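Local coordinates for protein rhamnosidase B (PDB 2OKX) that probably hydrolyses terminal alpha-L-rhamnose residues from rhamnosides as an inverting glycoside hydrolase of family 78, with an alpha barrel as its catalytic domain, at residues L877-G882 with G903-P908; V889-Q894 with G911-S916; V937-P942 with V949-Y954. One frame throughout, in Å; residues are numbered along the deposited sequence. Where two conformers were deposited one is given.

Interaction 1 (L877-G882 with G903-P908); sequences LGVKRG and GVVPLP
Leu877 lays its branched end over the bare backbone of Gly903, with CD2 3.7 Å from Gly903 CA and CD1 3.9 Å from Gly903 N. The contact lies in the core of the C-terminal beta-sandwich, where a small three-stranded sheet packs face to face on a larger mixed one. Segment 877-882 enters the small sheet straight from the alpha barrel: helix 868-876 leads into it, and Gly878, the first residue to leave helical geometry, turns the chain with a positive phi of 106° into strand 879-881. The leucine stands with CG opposite its own N (chi1 -179°), which drops both methyls onto the other sheet. Because Gly903 carries no side chain, the branched end reaches the main chain itself, and the facing CA atoms of Leu877 and Gly903 come to 7.1 Å. Two residues further along both segments, Val879 lies over Val905 with a CA-CA distance of 7.6 Å, so the two chains advance in the same direction.

No hydrogen bond joins the segments; this is purely apolar packing between buried residues. The polar groups behind it are held from other sides. Leu877 O receives NE1 of Trp917, Val879 O receives the hydroxyl of Tyr589 on a barrel helix, and Lys880, turned away from the sandwich core, makes a salt bridge to Glu812 on helix 801-813. The first strand of the small sheet is therefore pinned to the barrel on one side while its valine packs inward on the other.

The valines meet alongside each other, pointing in opposite senses. Val905 CG2, the methyl beside its own backbone N, does the touching: it reaches 3.8 Å from Val879 CG1 and 3.9 Å from Val879 CB.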
ATOM      1  N   LEU A 877      25.857  17.102   0.557  1.00 15.00           N
ATOM      2  CA  LEU A 877      25.889  18.312  -0.258  1.00 15.88           C
ATOM      3  C   LEU A 877      26.050  19.488   0.709  1.00 17.53           C
ATOM      4  O   LEU A 877      26.749  20.460   0.413  1.00 17.32           O
ATOM      5  CB  LEU A 877      24.592  18.466  -1.045  1.00 12.25           C
ATOM      6  CG  LEU A 877      24.540  19.696  -1.955  1.00 13.77           C
ATOM      7  CD1 LEU A 877      25.618  19.605  -3.046  1.00 13.35           C
ATOM      8  CD2 LEU A 877      23.156  19.781  -2.577  1.00 15.85           C
ATOM      9  N   GLY A 878      25.381  19.387   1.856  1.00 17.92           N
ATOM     10  CA  GLY A 878      25.489  20.410   2.885  1.00 17.76           C
ATOM     11  C   GLY A 878      24.333  21.364   3.112  1.00 17.59           C
ATOM     12  O   GLY A 878      24.491  22.339   3.844  1.00 19.41           O
ATOM     13  N   VAL A 879      23.171  21.099   2.523  1.00 16.90           N
ATOM     14  CA  VAL A 879      22.031  22.002   2.686  1.00 17.35           C
ATOM     15  C   VAL A 879      21.106  21.636   3.840  1.00 17.35           C
ATOM     16  O   VAL A 879      20.489  20.571   3.833  1.00 17.00           O
ATOM     17  CB  VAL A 879      21.175  22.066   1.398  1.00 17.49           C
ATOM     18  CG1 VAL A 879      20.020  23.046   1.586  1.00 17.21           C
ATOM     19  CG2 VAL A 879      22.036  22.481   0.216  1.00 17.11           C
ATOM     20  N   LYS A 880      21.003  22.530   4.821  1.00 15.71           N
ATOM     21  CA  LYS A 880      20.135  22.314   5.974  1.00 18.62           C
ATOM     22  C   LYS A 880      19.295  23.548   6.293  1.00 18.46           C
ATOM     23  O   LYS A 880      19.756  24.679   6.135  1.00 19.16           O
ATOM     24  CB  LYS A 880      20.959  21.953   7.212  1.00 19.50           C
ATOM     25  CG  LYS A 880      21.537  20.551   7.205  1.00 22.42           C
ATOM     26  CD  LYS A 880      22.214  20.252   8.534  1.00 25.08           C
ATOM     27  CE  LYS A 880      22.745  18.834   8.590  1.00 26.97           C
ATOM     28  NZ  LYS A 880      23.377  18.560   9.907  1.00 29.88           N
ATOM     29  N   ARG A 881      18.063  23.320   6.738  1.00 18.29           N
ATOM     30  CA  ARG A 881      17.152  24.403   7.116  1.00 18.98           C
ATOM     31  C   ARG A 881      17.779  25.085   8.336  1.00 20.45           C
ATOM     32  O   ARG A 881      18.181  24.408   9.282  1.00 19.11           O
ATOM     33  CB  ARG A 881      15.780  23.822   7.492  1.00 19.91           C
ATOM     34  CG  ARG A 881      14.645  24.852   7.609  1.00 19.82           C
ATOM     35  CD  ARG A 881      13.369  24.222   8.192  1.00 22.00           C
ATOM     36  NE  ARG A 881      13.530  23.888   9.608  1.00 25.79           N
ATOM     37  CZ  ARG A 881      13.743  22.664  10.080  1.00 28.35           C
ATOM     38  NH1 ARG A 881      13.884  22.477  11.386  1.00 28.87           N
ATOM     39  NH2 ARG A 881      13.798  21.625   9.257  1.00 32.95           N
ATOM     40  N   GLY A 882      17.856  26.415   8.320  1.00 21.50           N
ATOM     41  CA  GLY A 882      18.465  27.137   9.430  1.00 24.65           C
ATOM     42  C   GLY A 882      17.512  27.834  10.387  1.00 26.66           C
ATOM     43  O   GLY A 882      17.900  28.223  11.489  1.00 30.51           O
ATOM     44  N   GLY A 903      23.542  19.960  -6.273  1.00 16.06           N
ATOM     45  CA  GLY A 903      22.147  19.613  -6.128  1.00 14.77           C
ATOM     46  C   GLY A 903      21.302  20.845  -5.921  1.00 16.51           C
ATOM     47  O   GLY A 903      21.814  21.969  -5.887  1.00 14.41           O
ATOM     48  N   VAL A 904      20.008  20.613  -5.765  1.00 14.22           N
ATOM     49  CA  VAL A 904      19.035  21.671  -5.586  1.00 16.05           C
ATOM     50  C   VAL A 904      17.991  21.201  -4.587  1.00 17.71           C
ATOM     51  O   VAL A 904      17.512  20.068  -4.666  1.00 15.81           O
ATOM     52  CB  VAL A 904      18.334  21.983  -6.927  1.00 15.83           C
ATOM     53  CG1 VAL A 904      17.295  23.093  -6.742  1.00 15.37           C
ATOM     54  CG2 VAL A 904      19.374  22.372  -7.974  1.00 17.30           C
ATOM     55  N   VAL A 905      17.658  22.070  -3.640  1.00 16.06           N
ATOM     56  CA  VAL A 905      16.648  21.768  -2.636  1.00 17.69           C
ATOM     57  C   VAL A 905      15.549  22.807  -2.826  1.00 18.27           C
ATOM     58  O   VAL A 905      15.806  24.010  -2.775  1.00 17.81           O
ATOM     59  CB  VAL A 905      17.218  21.883  -1.201  1.00 18.17           C
ATOM     60  CG1 VAL A 905      16.131  21.593  -0.172  1.00 18.71           C
ATOM     61  CG2 VAL A 905      18.377  20.910  -1.026  1.00 17.30           C
ATOM     62  N   PRO A 906      14.319  22.357  -3.101  1.00 18.79           N
ATOM     63  CA  PRO A 906      13.246  23.334  -3.287  1.00 18.70           C
ATOM     64  C   PRO A 906      12.852  23.959  -1.953  1.00 18.27           C
ATOM     65  O   PRO A 906      13.108  23.388  -0.900  1.00 17.32           O
ATOM     66  CB  PRO A 906      12.125  22.509  -3.923  1.00 20.61           C
ATOM     67  CG  PRO A 906      12.380  21.120  -3.431  1.00 20.32           C
ATOM     68  CD  PRO A 906      13.881  20.995  -3.458  1.00 18.71           C
ATOM     69  N   LEU A 907      12.249  25.141  -2.004  1.00 19.51           N
ATOM     70  CA  LEU A 907      11.831  25.839  -0.792  1.00 20.00           C
ATOM     71  C   LEU A 907      10.311  25.896  -0.724  1.00 19.98           C
ATOM     72  O   LEU A 907       9.646  26.129  -1.730  1.00 18.75           O
ATOM     73  CB  LEU A 907      12.400  27.256  -0.784  1.00 19.58           C
ATOM     74  CG  LEU A 907      13.926  27.373  -0.746  1.00 18.84           C
ATOM     75  CD1 LEU A 907      14.331  28.775  -1.133  1.00 20.25           C
ATOM     76  CD2 LEU A 907      14.444  27.011   0.640  1.00 18.06           C
ATOM     77  N   PRO A 908       9.741  25.709   0.476  1.00 22.05           N
ATOM     78  CA  PRO A 908       8.281  25.744   0.613  1.00 22.33           C
ATOM     79  C   PRO A 908       7.639  27.068   0.204  1.00 25.10           C
ATOM     80  O   PRO A 908       6.522  27.082  -0.309  1.00 25.45           O
ATOM     81  CB  PRO A 908       8.059  25.406   2.089  1.00 21.89           C
ATOM     82  CG  PRO A 908       9.293  25.908   2.750  1.00 21.58           C
ATOM     83  CD  PRO A 908      10.396  25.527   1.783  1.00 19.62           C
TER

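Interaction 2 (V889-Q894 with G911-S916); sequences VDIAPQ and GHIAVS
Ile891, on the small sheet, faces Val915 of the larger one and also reaches Ile913. Its CB is still too high above the facing strand to touch it. From there the side chain forks: CG2 faces Val915 more loosely, 4.4 Å from Val915 CG2, while CG1 swings along the strand and has Val937, on the neighbouring strand of its own sheet, at its flank. With CG1 beside the backbone N (chi1 -56°) and a second bend at chi2 -59°, the tip turns across toward strand 879-881 and lies over the facing strand. There CD1 rests over a pair of methyls, 4.0 Å from Val915 CG2 and 4.2 Å from Ile913 CG2. Those two methyls come from residues two apart on one strand. Val879 closes in on the same tip from strand 879-881.

Val915 comes up alongside the isoleucine in the opposite sense, offering the methyl that lies beside its own N. Nearer the start of both segments, Ile913 CD1 reaches toward Val889, though Val889 was modelled in two conformers and that contact is doubtful in detail.

No hydrogen bonds cross here. The strand axes lie 10.3 Å apart and run almost parallel, only 8° between their directions. Ile929 and Leu927 of strand 924-932 continue the greasy layer beside this patch. Inward-facing residues at every second position, meshing between sheets whose strands are nearly aligned at about 10 Å, are typical of the hydrophobic core of a beta-sandwich, here that of the C-terminal domain.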
ATOM      1  N   VAL A 889      19.393  29.558   5.876  1.00 19.49           N
ATOM      2  CA  VAL A 889      19.847  28.237   5.486  1.00 18.44           C
ATOM      3  C   VAL A 889      21.306  28.074   5.859  1.00 19.00           C
ATOM      4  O   VAL A 889      22.104  28.999   5.717  1.00 19.37           O
ATOM      5  CB  VAL A 889      19.668  28.018   3.962  0.60 18.66           C
ATOM      6  CG1 VAL A 889      20.383  29.113   3.187  0.60 18.75           C
ATOM      7  CG2 VAL A 889      20.200  26.653   3.558  0.60 16.44           C
ATOM      8  N   ASP A 890      21.641  26.899   6.375  1.00 17.81           N
ATOM      9  CA  ASP A 890      23.005  26.596   6.759  1.00 18.88           C
ATOM     10  C   ASP A 890      23.626  25.730   5.672  1.00 20.28           C
ATOM     11  O   ASP A 890      23.096  24.667   5.342  1.00 20.58           O
ATOM     12  CB  ASP A 890      23.023  25.835   8.085  1.00 20.30           C
ATOM     13  CG  ASP A 890      22.489  26.660   9.238  1.00 22.72           C
ATOM     14  OD1 ASP A 890      22.218  26.073  10.306  1.00 22.92           O
ATOM     15  OD2 ASP A 890      22.344  27.892   9.079  1.00 22.20           O
ATOM     16  N   ILE A 891      24.734  26.196   5.103  1.00 18.01           N
ATOM     17  CA  ILE A 891      25.439  25.443   4.074  1.00 18.61           C
ATOM     18  C   ILE A 891      26.743  24.952   4.696  1.00 18.75           C
ATOM     19  O   ILE A 891      27.647  25.744   4.986  1.00 20.28           O
ATOM     20  CB  ILE A 891      25.759  26.323   2.844  1.00 18.31           C
ATOM     21  CG1 ILE A 891      24.471  26.941   2.287  1.00 19.02           C
ATOM     22  CG2 ILE A 891      26.452  25.483   1.767  1.00 18.21           C
ATOM     23  CD1 ILE A 891      23.417  25.936   1.849  1.00 20.57           C
ATOM     24  N   ALA A 892      26.833  23.645   4.917  1.00 18.04           N
ATOM     25  CA  ALA A 892      28.021  23.049   5.522  1.00 16.91           C
ATOM     26  C   ALA A 892      28.318  21.702   4.872  1.00 16.28           C
ATOM     27  O   ALA A 892      27.943  20.656   5.395  1.00 17.52           O
ATOM     28  CB  ALA A 892      27.802  22.871   7.023  1.00 14.43           C
ATOM     29  N   PRO A 893      29.009  21.717   3.727  1.00 15.91           N
ATOM     30  CA  PRO A 893      29.355  20.491   3.000  1.00 16.07           C
ATOM     31  C   PRO A 893      30.233  19.533   3.799  1.00 18.59           C
ATOM     32  O   PRO A 893      31.013  19.953   4.655  1.00 16.64           O
ATOM     33  CB  PRO A 893      30.083  21.014   1.758  1.00 15.55           C
ATOM     34  CG  PRO A 893      29.527  22.403   1.572  1.00 14.30           C
ATOM     35  CD  PRO A 893      29.494  22.905   3.002  1.00 15.39           C
ATOM     36  N   GLN A 894      30.070  18.240   3.520  1.00 18.07           N
ATOM     37  CA  GLN A 894      30.864  17.179   4.132  1.00 18.51           C
ATOM     38  C   GLN A 894      31.186  16.252   2.961  1.00 19.43           C
ATOM     39  O   GLN A 894      30.556  15.208   2.786  1.00 19.44           O
ATOM     40  CB  GLN A 894      30.067  16.427   5.209  1.00 19.25           C
ATOM     41  CG  GLN A 894      29.772  17.253   6.463  1.00 19.32           C
ATOM     42  CD  GLN A 894      31.033  17.771   7.144  1.00 21.46           C
ATOM     43  OE1 GLN A 894      30.969  18.668   7.986  1.00 25.15           O
ATOM     44  NE2 GLN A 894      32.183  17.204   6.789  1.00 18.76           N
ATOM     45  N   GLY A 911      10.904  29.002  -4.936  1.00 22.85           N
ATOM     46  CA  GLY A 911      12.312  29.202  -5.216  1.00 21.78           C
ATOM     47  C   GLY A 911      13.087  27.987  -4.742  1.00 20.54           C
ATOM     48  O   GLY A 911      12.493  26.977  -4.362  1.00 18.55           O
ATOM     49  N   HIS A 912      14.410  28.067  -4.755  1.00 19.01           N
ATOM     50  CA  HIS A 912      15.203  26.931  -4.311  1.00 20.91           C
ATOM     51  C   HIS A 912      16.588  27.328  -3.834  1.00 19.27           C
ATOM     52  O   HIS A 912      16.994  28.485  -3.952  1.00 18.61           O
ATOM     53  CB  HIS A 912      15.346  25.910  -5.445  1.00 23.02           C
ATOM     54  CG  HIS A 912      16.093  26.429  -6.632  1.00 27.61           C
ATOM     55  ND1 HIS A 912      17.197  27.247  -6.515  1.00 32.29           N
ATOM     56  CD2 HIS A 912      15.911  26.232  -7.958  1.00 31.45           C
ATOM     57  CE1 HIS A 912      17.662  27.534  -7.719  1.00 32.05           C
ATOM     58  NE2 HIS A 912      16.899  26.929  -8.612  1.00 32.60           N
ATOM     59  N   ILE A 913      17.297  26.344  -3.290  1.00 17.35           N
ATOM     60  CA  ILE A 913      18.662  26.520  -2.824  1.00 17.66           C
ATOM     61  C   ILE A 913      19.493  25.615  -3.735  1.00 18.53           C
ATOM     62  O   ILE A 913      19.301  24.399  -3.737  1.00 18.10           O
ATOM     63  CB  ILE A 913      18.847  26.025  -1.372  1.00 19.31           C
ATOM     64  CG1 ILE A 913      17.863  26.728  -0.429  1.00 22.44           C
ATOM     65  CG2 ILE A 913      20.278  26.287  -0.922  1.00 23.62           C
ATOM     66  CD1 ILE A 913      18.111  28.208  -0.259  1.00 21.53           C
ATOM     67  N   ALA A 914      20.384  26.195  -4.529  1.00 17.96           N
ATOM     68  CA  ALA A 914      21.226  25.396  -5.413  1.00 17.07           C
ATOM     69  C   ALA A 914      22.656  25.470  -4.900  1.00 18.76           C
ATOM     70  O   ALA A 914      23.163  26.554  -4.607  1.00 16.87           O
ATOM     71  CB  ALA A 914      21.146  25.916  -6.843  1.00 17.15           C
ATOM     72  N   VAL A 915      23.299  24.315  -4.772  1.00 17.33           N
ATOM     73  CA  VAL A 915      24.669  24.264  -4.277  1.00 15.36           C
ATOM     74  C   VAL A 915      25.539  23.337  -5.114  1.00 16.38           C
ATOM     75  O   VAL A 915      25.111  22.257  -5.512  1.00 15.50           O
ATOM     76  CB  VAL A 915      24.714  23.761  -2.814  1.00 16.95           C
ATOM     77  CG1 VAL A 915      26.155  23.506  -2.385  1.00 16.12           C
ATOM     78  CG2 VAL A 915      24.056  24.780  -1.891  1.00 17.96           C
ATOM     79  N   SER A 916      26.761  23.768  -5.392  1.00 16.39           N
ATOM     80  CA  SER A 916      27.689  22.928  -6.132  1.00 16.79           C
ATOM     81  C   SER A 916      29.078  23.164  -5.567  1.00 19.37           C
ATOM     82  O   SER A 916      29.418  24.289  -5.182  1.00 18.33           O
ATOM     83  CB  SER A 916      27.674  23.269  -7.623  1.00 17.74           C
ATOM     84  OG  SER A 916      28.267  24.534  -7.869  1.00 18.65           O
TER

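Interaction 3 (V937-P942 with V949-Y954); sequences VNVTLP and VTQVKY. With CA (calcium ion), chain D.
At the border of the C-terminal beta-sandwich, strand 936-939 closes the small sheet and strand 946-954 the larger one, and Val937 and Gln951 meet where the apolar core gives way to solvent. The two strands run antiparallel, at 174°, with their axes 10.4 Å apart. Gln951 is stretched to full length, CG opposite its backbone N (chi1 -176°), and so carries its amide across the gap and alongside Val937. NE2 comes to 3.8 Å from Val937 CB.

Two waters then tie this amide to the main chain of the same valine. One water donates to both Val937 O and Gln951 OE1, the latter at 2.6 Å. The other accepts from Val937 N and from Gln951 NE2, the latter at 3.0 Å. Each end of the amide thus has its own water, a pairing consistent with the modelled turn of the group.

Further along, the contact becomes apolar: Val949 CG2 receives Val939 CG1 at 4.3 Å and Leu941 CD2 at 4.2 Å. Leu927 and Ile929 of strand 924-932 lie beneath Val939 and carry the packing on toward the middle of the sandwich. Lys953 sends its ammonium to Glu933 O, while its own carbonyl helps hold a calcium ion together with four atoms from elsewhere, the metal sitting 2.4 Å from Lys953 O.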
ATOM      1  N   VAL A 937      22.070  33.172   4.403  1.00 18.30           N
ATOM      2  CA  VAL A 937      22.882  31.974   4.203  1.00 18.52           C
ATOM      3  C   VAL A 937      24.118  31.963   5.093  1.00 19.25           C
ATOM      4  O   VAL A 937      24.919  32.893   5.055  1.00 20.39           O
ATOM      5  CB  VAL A 937      23.356  31.868   2.740  1.00 18.42           C
ATOM      6  CG1 VAL A 937      24.174  30.592   2.541  1.00 18.00           C
ATOM      7  CG2 VAL A 937      22.153  31.899   1.800  1.00 17.57           C
ATOM      8  N   ASN A 938      24.268  30.910   5.891  1.00 17.34           N
ATOM      9  CA  ASN A 938      25.432  30.764   6.759  1.00 19.27           C
ATOM     10  C   ASN A 938      26.316  29.693   6.121  1.00 19.40           C
ATOM     11  O   ASN A 938      25.881  28.558   5.945  1.00 20.75           O
ATOM     12  CB  ASN A 938      24.992  30.323   8.155  1.00 21.32           C
ATOM     13  CG  ASN A 938      23.979  31.265   8.764  1.00 27.97           C
ATOM     14  OD1 ASN A 938      24.237  32.464   8.912  1.00 27.68           O
ATOM     15  ND2 ASN A 938      22.814  30.733   9.122  1.00 28.97           N
ATOM     16  N   VAL A 939      27.549  30.049   5.775  1.00 18.30           N
ATOM     17  CA  VAL A 939      28.458  29.105   5.122  1.00 19.06           C
ATOM     18  C   VAL A 939      29.610  28.633   5.998  1.00 19.66           C
ATOM     19  O   VAL A 939      30.316  29.442   6.597  1.00 20.15           O
ATOM     20  CB  VAL A 939      29.079  29.722   3.848  1.00 18.31           C
ATOM     21  CG1 VAL A 939      29.921  28.672   3.115  1.00 18.41           C
ATOM     22  CG2 VAL A 939      27.989  30.263   2.946  1.00 19.84           C
ATOM     23  N   THR A 940      29.810  27.318   6.050  1.00 17.85           N
ATOM     24  CA  THR A 940      30.894  26.737   6.833  1.00 17.08           C
ATOM     25  C   THR A 940      31.616  25.670   6.013  1.00 19.37           C
ATOM     26  O   THR A 940      31.052  24.612   5.735  1.00 16.45           O
ATOM     27  CB  THR A 940      30.383  26.044   8.123  1.00 18.16           C
ATOM     28  OG1 THR A 940      29.605  26.960   8.899  1.00 20.22           O
ATOM     29  CG2 THR A 940      31.557  25.561   8.964  1.00 19.14           C
ATOM     30  N   LEU A 941      32.854  25.939   5.616  1.00 16.99           N
ATOM     31  CA  LEU A 941      33.606  24.938   4.870  1.00 17.73           C
ATOM     32  C   LEU A 941      33.982  23.835   5.858  1.00 19.16           C
ATOM     33  O   LEU A 941      34.159  24.095   7.050  1.00 19.35           O
ATOM     34  CB  LEU A 941      34.864  25.553   4.261  1.00 17.25           C
ATOM     35  CG  LEU A 941      34.621  26.615   3.187  1.00 17.48           C
ATOM     36  CD1 LEU A 941      35.953  27.045   2.601  1.00 17.48           C
ATOM     37  CD2 LEU A 941      33.718  26.042   2.086  1.00 18.97           C
ATOM     38  N   PRO A 942      34.095  22.585   5.380  1.00 19.19           N
ATOM     39  CA  PRO A 942      34.449  21.464   6.257  1.00 20.84           C
ATOM     40  C   PRO A 942      35.824  21.601   6.912  1.00 20.16           C
ATOM     41  O   PRO A 942      36.684  22.343   6.435  1.00 18.21           O
ATOM     42  CB  PRO A 942      34.339  20.252   5.331  1.00 18.77           C
ATOM     43  CG  PRO A 942      34.651  20.816   3.988  1.00 19.31           C
ATOM     44  CD  PRO A 942      33.904  22.128   3.994  1.00 20.04           C
ATOM     45  N   VAL A 949      34.140  30.765  -2.263  1.00 18.44           N
ATOM     46  CA  VAL A 949      32.689  30.643  -2.217  1.00 18.54           C
ATOM     47  C   VAL A 949      32.009  31.745  -3.024  1.00 19.89           C
ATOM     48  O   VAL A 949      32.254  32.931  -2.797  1.00 19.23           O
ATOM     49  CB  VAL A 949      32.168  30.714  -0.764  1.00 17.40           C
ATOM     50  CG1 VAL A 949      30.658  30.524  -0.740  1.00 19.79           C
ATOM     51  CG2 VAL A 949      32.851  29.661   0.086  1.00 18.27           C
ATOM     52  N   THR A 950      31.168  31.347  -3.974  1.00 17.72           N
ATOM     53  CA  THR A 950      30.434  32.299  -4.793  1.00 18.22           C
ATOM     54  C   THR A 950      28.971  32.219  -4.378  1.00 20.50           C
ATOM     55  O   THR A 950      28.304  31.201  -4.593  1.00 18.12           O
ATOM     56  CB  THR A 950      30.548  31.971  -6.293  1.00 20.08           C
ATOM     57  OG1 THR A 950      31.925  32.012  -6.688  1.00 20.99           O
ATOM     58  CG2 THR A 950      29.759  32.983  -7.124  1.00 19.83           C
ATOM     59  N   GLN A 951      28.476  33.283  -3.758  1.00 17.94           N
ATOM     60  CA  GLN A 951      27.095  33.300  -3.321  1.00 17.92           C
ATOM     61  C   GLN A 951      26.279  34.219  -4.213  1.00 20.70           C
ATOM     62  O   GLN A 951      26.560  35.416  -4.320  1.00 20.41           O
ATOM     63  CB  GLN A 951      26.984  33.763  -1.872  1.00 17.49           C
ATOM     64  CG  GLN A 951      25.557  33.689  -1.354  1.00 21.81           C
ATOM     65  CD  GLN A 951      25.431  34.121   0.090  1.00 23.89           C
ATOM     66  OE1 GLN A 951      26.334  33.903   0.893  1.00 23.54           O
ATOM     67  NE2 GLN A 951      24.296  34.725   0.430  1.00 25.23           N
ATOM     68  N   VAL A 952      25.269  33.638  -4.851  1.00 20.44           N
ATOM     69  CA  VAL A 952      24.395  34.362  -5.756  1.00 20.63           C
ATOM     70  C   VAL A 952      22.980  34.472  -5.188  1.00 21.84           C
ATOM     71  O   VAL A 952      22.413  33.485  -4.717  1.00 20.83           O
ATOM     72  CB  VAL A 952      24.317  33.640  -7.121  1.00 23.30           C
ATOM     73  CG1 VAL A 952      23.397  34.398  -8.050  1.00 22.42           C
ATOM     74  CG2 VAL A 952      25.712  33.508  -7.730  1.00 22.39           C
ATOM     75  N   LYS A 953      22.417  35.676  -5.220  1.00 22.13           N
ATOM     76  CA  LYS A 953      21.059  35.892  -4.734  1.00 21.92           C
ATOM     77  C   LYS A 953      20.187  36.333  -5.902  1.00 23.02           C
ATOM     78  O   LYS A 953      20.617  37.144  -6.726  1.00 20.87           O
ATOM     79  CB  LYS A 953      21.018  36.991  -3.668  1.00 24.94           C
ATOM     80  CG  LYS A 953      21.504  36.596  -2.284  1.00 26.14           C
ATOM     81  CD  LYS A 953      21.474  37.819  -1.371  1.00 26.39           C
ATOM     82  CE  LYS A 953      21.717  37.456   0.085  1.00 27.80           C
ATOM     83  NZ  LYS A 953      20.583  36.688   0.677  1.00 26.30           N
ATOM     84  N   TYR A 954      18.975  35.799  -5.988  1.00 20.54           N
ATOM     85  CA  TYR A 954      18.080  36.215  -7.056  1.00 22.86           C
ATOM     86  C   TYR A 954      16.758  36.678  -6.459  1.00 23.19           C
ATOM     87  O   TYR A 954      16.476  36.430  -5.287  1.00 22.74           O
ATOM     88  CB  TYR A 954      17.869  35.096  -8.097  1.00 22.87           C
ATOM     89  CG  TYR A 954      17.226  33.819  -7.600  1.00 27.47           C
ATOM     90  CD1 TYR A 954      17.937  32.906  -6.820  1.00 28.86           C
ATOM     91  CD2 TYR A 954      15.913  33.502  -7.954  1.00 28.97           C
ATOM     92  CE1 TYR A 954      17.351  31.700  -6.405  1.00 29.57           C
ATOM     93  CE2 TYR A 954      15.323  32.307  -7.548  1.00 28.93           C
ATOM     94  CZ  TYR A 954      16.044  31.414  -6.777  1.00 30.18           C
ATOM     95  OH  TYR A 954      15.450  30.244  -6.375  1.00 31.11           O
TER
HETATM   96 CA    CA D4004      21.752  39.058  -7.494  1.00 28.54          CA
HETATM   97  O   HOH W   1      26.238  34.544   3.405  1.00 23.11           O
HETATM   98  O   HOH W   2      23.417  35.435   3.255  1.00 25.15           O

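How the interactions relate
All three contacts bridge the same two sheets of the C-terminal sandwich, one pair of facing strands each. Interactions 1 and 2 are interleaved along the chain and their centres lie 5 Å apart; the larger sheet joins them through probable hydrogen bonds, Gly903 N to Val915 O at 2.9 Å among them. Interaction 2 leads on to interaction 3, centres 7 Å apart, through the small sheet, where Ile891 N lies 2.8 Å from Asn938 O. Interactions 1 and 3 do not touch. The series thus runs from the barrel side to the outer border, where 949-954 reaches a calcium ion, about 14 Å from the side chain of Ile913.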